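Local coordinates for adenine phosphoribosyltransferase (Leishmania donovani, PDB 1QB7), which probably catalyses the purine-salvage transfer of a phosphoribosyl group from 5-phospho-alpha-D-ribose 1-diphosphate to adenine, giving AMP and diphosphate, at residues L21-Y29 and A42-T53; V168-P178 and I197-L208. All blocks are in the same frame, centred on the assembly; numbering follows the deposited sequence. Where two conformers were deposited one is given.

Interaction 1: L21-Y29 and A42-T53. With ADE (adenine), chain C.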
loop_
_atom_site.group_PDB
_atom_site.type_symbol
_atom_site.label_atom_id
_atom_site.label_comp_id
_atom_site.label_asym_id
_atom_site.label_seq_id
_atom_site.Cartn_x
_atom_site.Cartn_y
_atom_site.Cartn_z
ATOM N N LEU A 21 13.117 -12.841 13.554
ATOM C CA LEU A 21 13.383 -12.348 12.211
ATOM C C LEU A 21 13.108 -10.850 12.112
ATOM O O LEU A 21 13.849 -10.119 11.461
ATOM C CB LEU A 21 12.535 -13.137 11.210
ATOM C CG LEU A 21 12.929 -13.173 9.735
ATOM C CD1 LEU A 21 14.419 -13.378 9.569
ATOM C CD2 LEU A 21 12.165 -14.296 9.067
ATOM N N LEU A 22 12.048 -10.402 12.778
ATOM C CA LEU A 22 11.678 -8.989 12.786
ATOM C C LEU A 22 12.729 -8.162 13.512
ATOM O O LEU A 22 13.103 -7.082 13.058
ATOM C CB LEU A 22 10.315 -8.797 13.455
ATOM C CG LEU A 22 9.108 -9.222 12.623
ATOM C CD1 LEU A 22 7.859 -9.256 13.486
ATOM C CD2 LEU A 22 8.937 -8.265 11.461
ATOM N N LYS A 23 13.209 -8.681 14.639
ATOM C CA LYS A 23 14.227 -7.999 15.430
ATOM C C LYS A 23 15.525 -7.875 14.616
ATOM O O LYS A 23 16.235 -6.876 14.701
ATOM C CB LYS A 23 14.462 -8.786 16.720
ATOM C CG LYS A 23 15.505 -8.224 17.664
ATOM C CD LYS A 23 15.708 -9.210 18.807
ATOM C CE LYS A 23 16.872 -8.845 19.715
ATOM N NZ LYS A 23 16.661 -7.565 20.449
ATOM N N LYS A 24 15.796 -8.888 13.799
ATOM C CA LYS A 24 16.987 -8.936 12.960
ATOM C C LYS A 24 16.872 -8.015 11.746
ATOM O O LYS A 24 17.827 -7.326 11.396
ATOM C CB LYS A 24 17.231 -10.379 12.503
ATOM C CG LYS A 24 18.399 -10.573 11.545
ATOM C CD LYS A 24 18.436 -12.010 11.019
ATOM C CE LYS A 24 19.435 -12.190 9.875
ATOM N NZ LYS A 24 20.849 -11.982 10.299
ATOM N N SER A 25 15.692 -7.985 11.133
ATOM C CA SER A 25 15.446 -7.173 9.939
ATOM C C SER A 25 15.173 -5.691 10.147
ATOM O O SER A 25 15.653 -4.865 9.373
ATOM C CB SER A 25 14.293 -7.763 9.126
ATOM O OG SER A 25 14.568 -9.099 8.753
ATOM N N TYR A 26 14.394 -5.346 11.167
ATOM C CA TYR A 26 14.045 -3.948 11.406
ATOM C C TYR A 26 15.198 -2.960 11.470
ATOM O O TYR A 26 16.282 -3.261 11.978
ATOM C CB TYR A 26 13.200 -3.802 12.675
ATOM C CG TYR A 26 11.736 -3.495 12.426
ATOM C CD1 TYR A 26 11.348 -2.379 11.677
ATOM C CD2 TYR A 26 10.736 -4.323 12.936
ATOM C CE1 TYR A 26 9.996 -2.101 11.437
ATOM C CE2 TYR A 26 9.389 -4.054 12.704
ATOM C CZ TYR A 26 9.026 -2.945 11.953
ATOM O OH TYR A 26 7.699 -2.704 11.695
ATOM N N ARG A 27 14.964 -1.790 10.882
ATOM C CA ARG A 27 15.928 -0.692 10.906
ATOM C C ARG A 27 15.149 0.553 11.272
ATOM O O ARG A 27 14.048 0.779 10.763
ATOM C CB ARG A 27 16.612 -0.480 9.550
ATOM C CG ARG A 27 17.602 -1.563 9.162
ATOM C CD ARG A 27 18.751 -1.662 10.147
ATOM N NE ARG A 27 19.707 -2.703 9.773
ATOM C CZ ARG A 27 19.565 -4.002 10.036
ATOM N NH1 ARG A 27 18.503 -4.447 10.697
ATOM N NH2 ARG A 27 20.499 -4.857 9.644
ATOM N N TRP A 28 15.680 1.313 12.220
ATOM C CA TRP A 28 15.046 2.554 12.637
ATOM C C TRP A 28 15.990 3.712 12.340
ATOM O O TRP A 28 17.211 3.532 12.251
ATOM C CB TRP A 28 14.646 2.518 14.117
ATOM C CG TRP A 28 15.779 2.362 15.091
ATOM C CD1 TRP A 28 16.160 1.216 15.724
ATOM C CD2 TRP A 28 16.638 3.401 15.588
ATOM N NE1 TRP A 28 17.196 1.474 16.590
ATOM C CE2 TRP A 28 17.508 2.806 16.525
ATOM C CE3 TRP A 28 16.749 4.777 15.334
ATOM C CZ2 TRP A 28 18.483 3.541 17.214
ATOM C CZ3 TRP A 28 17.719 5.510 16.020
ATOM C CH2 TRP A 28 18.573 4.886 16.949
ATOM N N TYR A 29 15.417 4.899 12.184
ATOM C CA TYR A 29 16.195 6.090 11.866
ATOM C C TYR A 29 15.846 7.245 12.785
ATOM O O TYR A 29 14.690 7.409 13.173
ATOM C CB TYR A 29 15.936 6.517 10.412
ATOM C CG TYR A 29 16.318 5.476 9.389
ATOM C CD1 TYR A 29 15.475 4.393 9.118
ATOM C CD2 TYR A 29 17.537 5.550 8.714
ATOM C CE1 TYR A 29 15.839 3.412 8.209
ATOM C CE2 TYR A 29 17.908 4.572 7.797
ATOM C CZ TYR A 29 17.055 3.507 7.555
ATOM O OH TYR A 29 17.425 2.525 6.679
ATOM N N ALA A 42 10.694 3.515 12.897
ATOM C CA ALA A 42 10.859 2.149 12.396
ATOM C C ALA A 42 10.421 2.044 10.937
ATOM O O ALA A 42 9.231 2.060 10.638
ATOM C CB ALA A 42 10.085 1.173 13.254
ATOM N N ASP A 43 11.398 1.908 10.048
ATOM C CA ASP A 43 11.171 1.838 8.606
ATOM C C ASP A 43 10.512 0.541 8.095
ATOM O O ASP A 43 11.094 -0.545 8.176
ATOM C CB ASP A 43 12.509 2.083 7.902
ATOM C CG ASP A 43 12.375 2.246 6.401
ATOM O OD1 ASP A 43 11.254 2.426 5.888
ATOM O OD2 ASP A 43 13.421 2.196 5.731
ATOM N N VAL A 44 9.313 0.674 7.527
ATOM C CA VAL A 44 8.590 -0.478 7.001
ATOM C C VAL A 44 9.353 -1.127 5.834
ATOM O O VAL A 44 9.214 -2.322 5.572
ATOM C CB VAL A 44 7.145 -0.091 6.589
ATOM C CG1 VAL A 44 7.147 0.737 5.312
ATOM C CG2 VAL A 44 6.281 -1.336 6.453
ATOM N N SER A 45 10.203 -0.345 5.172
ATOM C CA SER A 45 10.999 -0.858 4.056
ATOM C C SER A 45 11.987 -1.927 4.499
ATOM O O SER A 45 12.324 -2.813 3.722
ATOM C CB SER A 45 11.761 0.268 3.355
ATOM O OG SER A 45 10.875 1.116 2.653
ATOM N N SER A 46 12.475 -1.832 5.735
ATOM C CA SER A 46 13.415 -2.830 6.242
ATOM C C SER A 46 12.713 -4.188 6.351
ATOM O O SER A 46 13.360 -5.231 6.399
ATOM C CB SER A 46 13.986 -2.410 7.599
ATOM O OG SER A 46 12.971 -2.319 8.572
ATOM N N ILE A 47 11.386 -4.165 6.374
ATOM C CA ILE A 47 10.595 -5.384 6.452
ATOM C C ILE A 47 10.222 -5.875 5.046
ATOM O O ILE A 47 10.477 -7.037 4.701
ATOM C CB ILE A 47 9.314 -5.165 7.308
ATOM C CG1 ILE A 47 9.703 -4.752 8.733
ATOM C CG2 ILE A 47 8.434 -6.412 7.314
ATOM C CD1 ILE A 47 10.818 -5.605 9.355
ATOM N N THR A 48 9.664 -4.978 4.226
ATOM C CA THR A 48 9.240 -5.337 2.866
ATOM C C THR A 48 10.401 -5.696 1.940
ATOM O O THR A 48 10.210 -6.425 0.977
ATOM C CB THR A 48 8.355 -4.233 2.192
ATOM O OG1 THR A 48 9.141 -3.066 1.932
ATOM C CG2 THR A 48 7.180 -3.849 3.085
ATOM N N GLU A 49 11.596 -5.185 2.225
ATOM C CA GLU A 49 12.769 -5.491 1.405
ATOM C C GLU A 49 13.426 -6.805 1.833
ATOM O O GLU A 49 14.379 -7.264 1.208
ATOM C CB GLU A 49 13.782 -4.353 1.461
ATOM C CG GLU A 49 13.356 -3.114 0.693
ATOM C CD GLU A 49 14.330 -1.959 0.831
ATOM O OE1 GLU A 49 15.534 -2.192 1.053
ATOM O OE2 GLU A 49 13.892 -0.802 0.709
ATOM N N SER A 50 12.922 -7.390 2.914
ATOM C CA SER A 50 13.431 -8.659 3.422
ATOM C C SER A 50 12.441 -9.757 3.027
ATOM O O SER A 50 11.407 -9.938 3.676
ATOM C CB SER A 50 13.586 -8.608 4.944
ATOM O OG SER A 50 13.819 -9.908 5.469
ATOM N N PRO A 51 12.732 -10.483 1.934
ATOM C CA PRO A 51 11.870 -11.562 1.443
ATOM C C PRO A 51 11.482 -12.582 2.511
ATOM O O PRO A 51 10.312 -12.947 2.635
ATOM C CB PRO A 51 12.722 -12.196 0.346
ATOM C CG PRO A 51 13.465 -11.040 -0.196
ATOM C CD PRO A 51 13.901 -10.316 1.051
ATOM N N GLU A 52 12.460 -13.018 3.295
ATOM C CA GLU A 52 12.210 -14.010 4.333
ATOM C C GLU A 52 11.288 -13.462 5.419
ATOM O O GLU A 52 10.395 -14.164 5.894
ATOM C CB GLU A 52 13.530 -14.496 4.942
ATOM C CG GLU A 52 13.372 -15.729 5.817
ATOM C CD GLU A 52 14.636 -16.114 6.577
ATOM O OE1 GLU A 52 15.623 -15.340 6.571
ATOM O OE2 GLU A 52 14.627 -17.199 7.202
ATOM N N THR A 53 11.484 -12.198 5.792
ATOM C CA THR A 53 10.658 -11.589 6.829
ATOM C C THR A 53 9.227 -11.365 6.346
ATOM O O THR A 53 8.272 -11.666 7.062
ATOM C CB THR A 53 11.268 -10.262 7.341
ATOM O OG1 THR A 53 12.645 -10.470 7.676
ATOM C CG2 THR A 53 10.537 -9.778 8.590
HETATM N N9 ADE C . 4.926 7.018 14.771
HETATM C C8 ADE C . 4.405 6.888 13.541
HETATM N N7 ADE C . 5.108 6.077 12.744
HETATM C C5 ADE C . 6.151 5.667 13.538
HETATM C C6 ADE C . 7.241 4.819 13.313
HETATM N N6 ADE C . 7.432 4.214 12.142
HETATM N N1 ADE C . 8.101 4.636 14.352
HETATM C C2 ADE C . 7.881 5.257 15.516
HETATM N N3 ADE C . 6.880 6.084 15.837
HETATM C C4 ADE C . 6.050 6.240 14.786
HETATM O O HOH W 1 7.619 -0.452 10.072
HETATM O O HOH W 2 15.642 0.602 6.276
#
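Tyr-26, just past the C-terminal end of helix 17-25, reaches from backbone to ring hydroxyl along residues 42-47. Its CB points away from them, but a first torsion of -107°, off the usual staggered positions, swings the ring back. CG and CD2 lie under Ile-47 CD1, which sits 3.7 Å from the ring centroid and 8° off the ring normal, a CH-pi contact over the face. Tyr-26 CD1 passes Ser-46 OG, CE1 meets Ala-42 CB at 3.7 Å, and CZ touches Ile-47 CG1. At the tip, OH bonds a water lying in the ring plane, and this water also lies 3.0 Å from Ala-42 O, to which it can donate.

Next to the ring, the polar groups of residues 25-27 and 43-46 are linked. Ser-46 OG, held between its own backbone N and carbonyl carbon (63°), donates to Asp-43 O at 2.6 Å and takes a weak bond from Arg-27 N. Asp-43 N donates to Arg-27 O (3.0 Å), beside the antiparallel, non-hydrogen-bonded pair Trp-28 and Ala-42. A second water joins Tyr-29 OH to Asp-43 OD2, while Asp-43 CB abuts the edge of the Tyr-29 ring. Farther back, Ser-25 OG and Thr-53 OG1 share a 2.6 Å hydrogen bond, with Leu-21 CG packed on the same OG1.

The backbone of Ala-42 reads adenine at two points: its N donates to N1 (3.2 Å) and its O accepts from N6, a pattern suited to a 6-amino purine. Tyr-26, packed on CB and near O through the water that can bridge to it, is a second-shell contact of this recognition residue.

Interaction 2: V168-P178 and I197-L208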
loop_
_atom_site.group_PDB
_atom_site.type_symbol
_atom_site.label_atom_id
_atom_site.label_comp_id
_atom_site.label_asym_id
_atom_site.label_seq_id
_atom_site.Cartn_x
_atom_site.Cartn_y
_atom_site.Cartn_z
ATOM N N VAL A 168 -15.027 -5.646 15.047
ATOM C CA VAL A 168 -13.578 -5.698 14.879
ATOM C C VAL A 168 -13.061 -7.004 15.485
ATOM O O VAL A 168 -13.369 -7.324 16.639
ATOM C CB VAL A 168 -12.897 -4.499 15.592
ATOM C CG1 VAL A 168 -11.380 -4.679 15.642
ATOM C CG2 VAL A 168 -13.258 -3.201 14.885
ATOM N N VAL A 169 -12.329 -7.778 14.687
ATOM C CA VAL A 169 -11.751 -9.034 15.153
ATOM C C VAL A 169 -10.593 -8.664 16.068
ATOM O O VAL A 169 -10.532 -9.093 17.224
ATOM C CB VAL A 169 -11.228 -9.892 13.976
ATOM C CG1 VAL A 169 -10.453 -11.100 14.486
ATOM C CG2 VAL A 169 -12.394 -10.351 13.118
ATOM N N GLU A 170 -9.702 -7.828 15.545
ATOM C CA GLU A 170 -8.539 -7.357 16.280
ATOM C C GLU A 170 -7.776 -6.334 15.453
ATOM O O GLU A 170 -7.948 -6.252 14.234
ATOM C CB GLU A 170 -7.604 -8.526 16.622
ATOM C CG GLU A 170 -7.003 -9.207 15.402
ATOM C CD GLU A 170 -6.425 -10.576 15.696
ATOM O OE1 GLU A 170 -6.787 -11.184 16.722
ATOM O OE2 GLU A 170 -5.609 -11.054 14.889
ATOM N N MET A 171 -6.985 -5.520 16.143
ATOM C CA MET A 171 -6.140 -4.521 15.512
ATOM C C MET A 171 -4.758 -5.156 15.515
ATOM O O MET A 171 -4.216 -5.448 16.581
ATOM C CB MET A 171 -6.126 -3.238 16.340
ATOM C CG MET A 171 -5.097 -2.191 15.902
ATOM S SD MET A 171 -5.353 -1.486 14.258
ATOM C CE MET A 171 -3.656 -1.241 13.722
ATOM N N VAL A 172 -4.218 -5.437 14.332
ATOM C CA VAL A 172 -2.894 -6.045 14.234
ATOM C C VAL A 172 -1.847 -5.096 13.668
ATOM O O VAL A 172 -2.120 -4.323 12.752
ATOM C CB VAL A 172 -2.918 -7.378 13.412
ATOM C CG1 VAL A 172 -3.541 -7.163 12.058
ATOM C CG2 VAL A 172 -1.501 -7.948 13.248
ATOM N N SER A 173 -0.663 -5.127 14.268
ATOM C CA SER A 173 0.452 -4.303 13.826
ATOM C C SER A 173 1.731 -5.137 13.854
ATOM O O SER A 173 1.840 -6.089 14.626
ATOM C CB SER A 173 0.596 -3.051 14.705
ATOM O OG SER A 173 0.834 -3.368 16.063
ATOM N N ILE A 174 2.668 -4.817 12.969
ATOM C CA ILE A 174 3.940 -5.530 12.915
ATOM C C ILE A 174 4.742 -5.124 14.159
ATOM O O ILE A 174 5.304 -5.963 14.864
ATOM C CB ILE A 174 4.764 -5.135 11.649
ATOM C CG1 ILE A 174 3.951 -5.363 10.367
ATOM C CG2 ILE A 174 6.079 -5.898 11.616
ATOM C CD1 ILE A 174 3.452 -6.784 10.170
ATOM N N LEU A 175 4.746 -3.822 14.428
ATOM C CA LEU A 175 5.474 -3.260 15.544
ATOM C C LEU A 175 4.603 -2.373 16.421
ATOM O O LEU A 175 3.775 -1.612 15.925
ATOM C CB LEU A 175 6.624 -2.418 15.009
ATOM C CG LEU A 175 7.581 -1.861 16.060
ATOM C CD1 LEU A 175 8.515 -2.968 16.533
ATOM C CD2 LEU A 175 8.366 -0.722 15.455
ATOM N N SER A 176 4.812 -2.466 17.730
ATOM C CA SER A 176 4.083 -1.638 18.685
ATOM C C SER A 176 5.078 -0.788 19.467
ATOM O O SER A 176 6.245 -1.169 19.626
ATOM C CB SER A 176 3.279 -2.497 19.654
ATOM O OG SER A 176 4.117 -3.418 20.326
ATOM N N ILE A 177 4.620 0.382 19.903
ATOM C CA ILE A 177 5.424 1.319 20.689
ATOM C C ILE A 177 4.654 1.460 22.004
ATOM O O ILE A 177 3.981 2.468 22.232
ATOM C CB ILE A 177 5.478 2.717 20.022
ATOM C CG1 ILE A 177 5.710 2.608 18.507
ATOM C CG2 ILE A 177 6.547 3.567 20.688
ATOM C CD1 ILE A 177 7.056 2.071 18.103
ATOM N N PRO A 178 4.764 0.461 22.899
ATOM C CA PRO A 178 4.061 0.465 24.192
ATOM C C PRO A 178 4.145 1.751 25.023
ATOM O O PRO A 178 3.206 2.089 25.753
ATOM C CB PRO A 178 4.662 -0.747 24.911
ATOM C CG PRO A 178 6.022 -0.884 24.288
ATOM C CD PRO A 178 5.737 -0.643 22.843
ATOM N N ILE A 197 -11.812 -4.569 22.602
ATOM C CA ILE A 197 -11.068 -4.591 21.344
ATOM C C ILE A 197 -9.695 -5.202 21.583
ATOM O O ILE A 197 -8.932 -4.710 22.410
ATOM C CB ILE A 197 -10.856 -3.164 20.758
ATOM C CG1 ILE A 197 -12.202 -2.482 20.472
ATOM C CG2 ILE A 197 -9.995 -3.235 19.494
ATOM C CD1 ILE A 197 -13.088 -3.215 19.483
ATOM N N LYS A 198 -9.376 -6.264 20.851
ATOM C CA LYS A 198 -8.086 -6.917 20.995
ATOM C C LYS A 198 -7.010 -6.297 20.100
ATOM O O LYS A 198 -7.251 -5.994 18.929
ATOM C CB LYS A 198 -8.199 -8.411 20.698
ATOM C CG LYS A 198 -6.874 -9.122 20.822
ATOM C CD LYS A 198 -6.933 -10.574 20.393
ATOM C CE LYS A 198 -7.757 -11.413 21.343
ATOM N NZ LYS A 198 -7.716 -12.842 20.940
ATOM N N PHE A 199 -5.836 -6.078 20.684
ATOM C CA PHE A 199 -4.689 -5.535 19.973
ATOM C C PHE A 199 -3.595 -6.593 19.968
ATOM O O PHE A 199 -3.301 -7.177 21.009
ATOM C CB PHE A 199 -4.140 -4.294 20.687
ATOM C CG PHE A 199 -4.989 -3.069 20.530
ATOM C CD1 PHE A 199 -6.022 -2.804 21.421
ATOM C CD2 PHE A 199 -4.761 -2.183 19.481
ATOM C CE1 PHE A 199 -6.818 -1.673 21.272
ATOM C CE2 PHE A 199 -5.552 -1.045 19.318
ATOM C CZ PHE A 199 -6.583 -0.791 20.215
ATOM N N ILE A 200 -3.033 -6.886 18.802
ATOM C CA ILE A 200 -1.932 -7.841 18.719
ATOM C C ILE A 200 -0.782 -7.223 17.926
ATOM O O ILE A 200 -0.998 -6.486 16.958
ATOM C CB ILE A 200 -2.326 -9.213 18.089
ATOM C CG1 ILE A 200 -2.699 -9.053 16.619
ATOM C CG2 ILE A 200 -3.450 -9.870 18.882
ATOM C CD1 ILE A 200 -2.598 -10.339 15.831
ATOM N N SER A 201 0.438 -7.470 18.392
ATOM C CA SER A 201 1.647 -6.970 17.743
ATOM C C SER A 201 2.641 -8.117 17.630
ATOM O O SER A 201 2.658 -9.011 18.479
ATOM C CB SER A 201 2.259 -5.828 18.554
ATOM O OG SER A 201 3.346 -5.240 17.869
ATOM N N LEU A 202 3.464 -8.087 16.585
ATOM C CA LEU A 202 4.457 -9.130 16.363
ATOM C C LEU A 202 5.799 -8.808 17.028
ATOM O O LEU A 202 6.578 -9.713 17.336
ATOM C CB LEU A 202 4.648 -9.363 14.864
ATOM C CG LEU A 202 3.363 -9.637 14.073
ATOM C CD1 LEU A 202 3.678 -9.718 12.591
ATOM C CD2 LEU A 202 2.694 -10.916 14.567
ATOM N N LEU A 203 6.054 -7.524 17.263
ATOM C CA LEU A 203 7.295 -7.089 17.889
ATOM C C LEU A 203 7.104 -5.759 18.608
ATOM O O LEU A 203 6.352 -4.902 18.154
ATOM C CB LEU A 203 8.401 -6.932 16.840
ATOM C CG LEU A 203 9.815 -6.700 17.387
ATOM C CD1 LEU A 203 10.382 -8.017 17.896
ATOM C CD2 LEU A 203 10.731 -6.122 16.317
ATOM N N SER A 204 7.769 -5.609 19.750
ATOM C CA SER A 204 7.723 -4.372 20.522
ATOM C C SER A 204 8.974 -3.580 20.155
ATOM O O SER A 204 10.042 -4.163 19.988
ATOM C CB SER A 204 7.750 -4.672 22.022
ATOM O OG SER A 204 8.049 -3.496 22.756
ATOM N N ASP A 205 8.865 -2.260 20.051
ATOM C CA ASP A 205 10.048 -1.476 19.708
ATOM C C ASP A 205 11.127 -1.577 20.794
ATOM O O ASP A 205 12.273 -1.203 20.568
ATOM C CB ASP A 205 9.697 -0.016 19.390
ATOM C CG ASP A 205 9.429 0.806 20.625
ATOM O OD1 ASP A 205 8.747 0.297 21.544
ATOM O OD2 ASP A 205 9.893 1.967 20.665
ATOM N N ASP A 206 10.759 -2.105 21.963
ATOM C CA ASP A 206 11.719 -2.290 23.044
ATOM C C ASP A 206 12.737 -3.347 22.646
ATOM O O ASP A 206 13.823 -3.416 23.217
ATOM C CB ASP A 206 11.020 -2.693 24.344
ATOM C CG ASP A 206 11.991 -2.827 25.520
ATOM O OD1 ASP A 206 12.724 -1.851 25.801
ATOM O OD2 ASP A 206 12.041 -3.908 26.150
ATOM N N ALA A 207 12.383 -4.160 21.655
ATOM C CA ALA A 207 13.271 -5.200 21.163
ATOM C C ALA A 207 14.319 -4.618 20.218
ATOM O O ALA A 207 15.325 -5.262 19.928
ATOM C CB ALA A 207 12.477 -6.274 20.458
ATOM N N LEU A 208 14.065 -3.412 19.714
ATOM C CA LEU A 208 14.988 -2.754 18.797
ATOM C C LEU A 208 16.054 -2.025 19.586
ATOM O O LEU A 208 15.753 -1.308 20.533
ATOM C CB LEU A 208 14.246 -1.772 17.893
ATOM C CG LEU A 208 13.103 -2.368 17.070
ATOM C CD1 LEU A 208 12.582 -1.317 16.113
ATOM C CD2 LEU A 208 13.568 -3.601 16.312
HETATM O O HOH W 3 -11.443 -7.608 19.356
HETATM O O HOH W 4 -8.758 -12.526 18.151
HETATM O O HOH W 5 -1.546 -3.554 17.388
#
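Met-171 and Phe-199 are paired across two parallel neighbouring strands, whose segments 168-173 and 199-201 run 31° apart. Backbone hydrogen bonds come first: Met-171 N to Lys-198 O at 2.8 Å, Ile-200 N to Met-171 O, then Ser-173 N to Ile-200 O. Both chains turn a corner together, at Ile-174 and Leu-202, where Leu-202 N bonds Ser-173 O and the bonds from Leu-202 N and Leu-203 N to Ile-174 O are weak. Regular pairing resumes with Ser-176 N to Leu-203 O and Asp-205 N to Ser-176 O (2.9 Å).

Apolar contacts follow the pairing. Met-171 CB and CG lie obliquely against the CD2-CE2 side of the Phe-199 ring, and Val-172 CB meets Ile-200 CG1 at 3.6 Å. Leu-175 CD1 packs on Leu-203 CD2. The Ile-177 side chain crosses that of Asp-205 at about a right angle, CD1 against the CB methylene.

Among polar side chains, Glu-170 and Lys-198 lie side by side, joined through a water between OE1 and NZ, while Glu-170 OE2 forms a salt bridge with Arg-64 and a hydrogen bond with Tyr-65 OH. Another water links Ser-173 OG to Ile-200 O.

Such adjacent parallel strands, connected through helix 182-192, belong to the core sheet of the type I phosphoribosyltransferase fold; beyond the corner the 168-178 chain brings the Ile-177 side chain to about 4 Å from bound adenine (nearest atoms).

Interaction 1 is complete before interaction 2 begins along the chain, and their centres lie 15 Å apart. The first joins helix 17-25 and strand 28-29 to strand 41-42, helix 45-48 and the start of helix 51-67; the second belongs to the central mixed sheet and the small parallel sheet 147-148, 175-176, 203-204. They meet directly: Ala-42 CB packs on Leu-175 CD2 at 3.4 Å, Leu-22 CD1 on Leu-202 CB, and Lys-23 NZ probably bonds Ala-207 O. Adenine lies beside both contacts, hydrogen-bonded by Ala-42 of interaction 1 and approached by Ile-177 of interaction 2. The second subunit packs on interaction 1 alone, around Thr-48 and Glu-49.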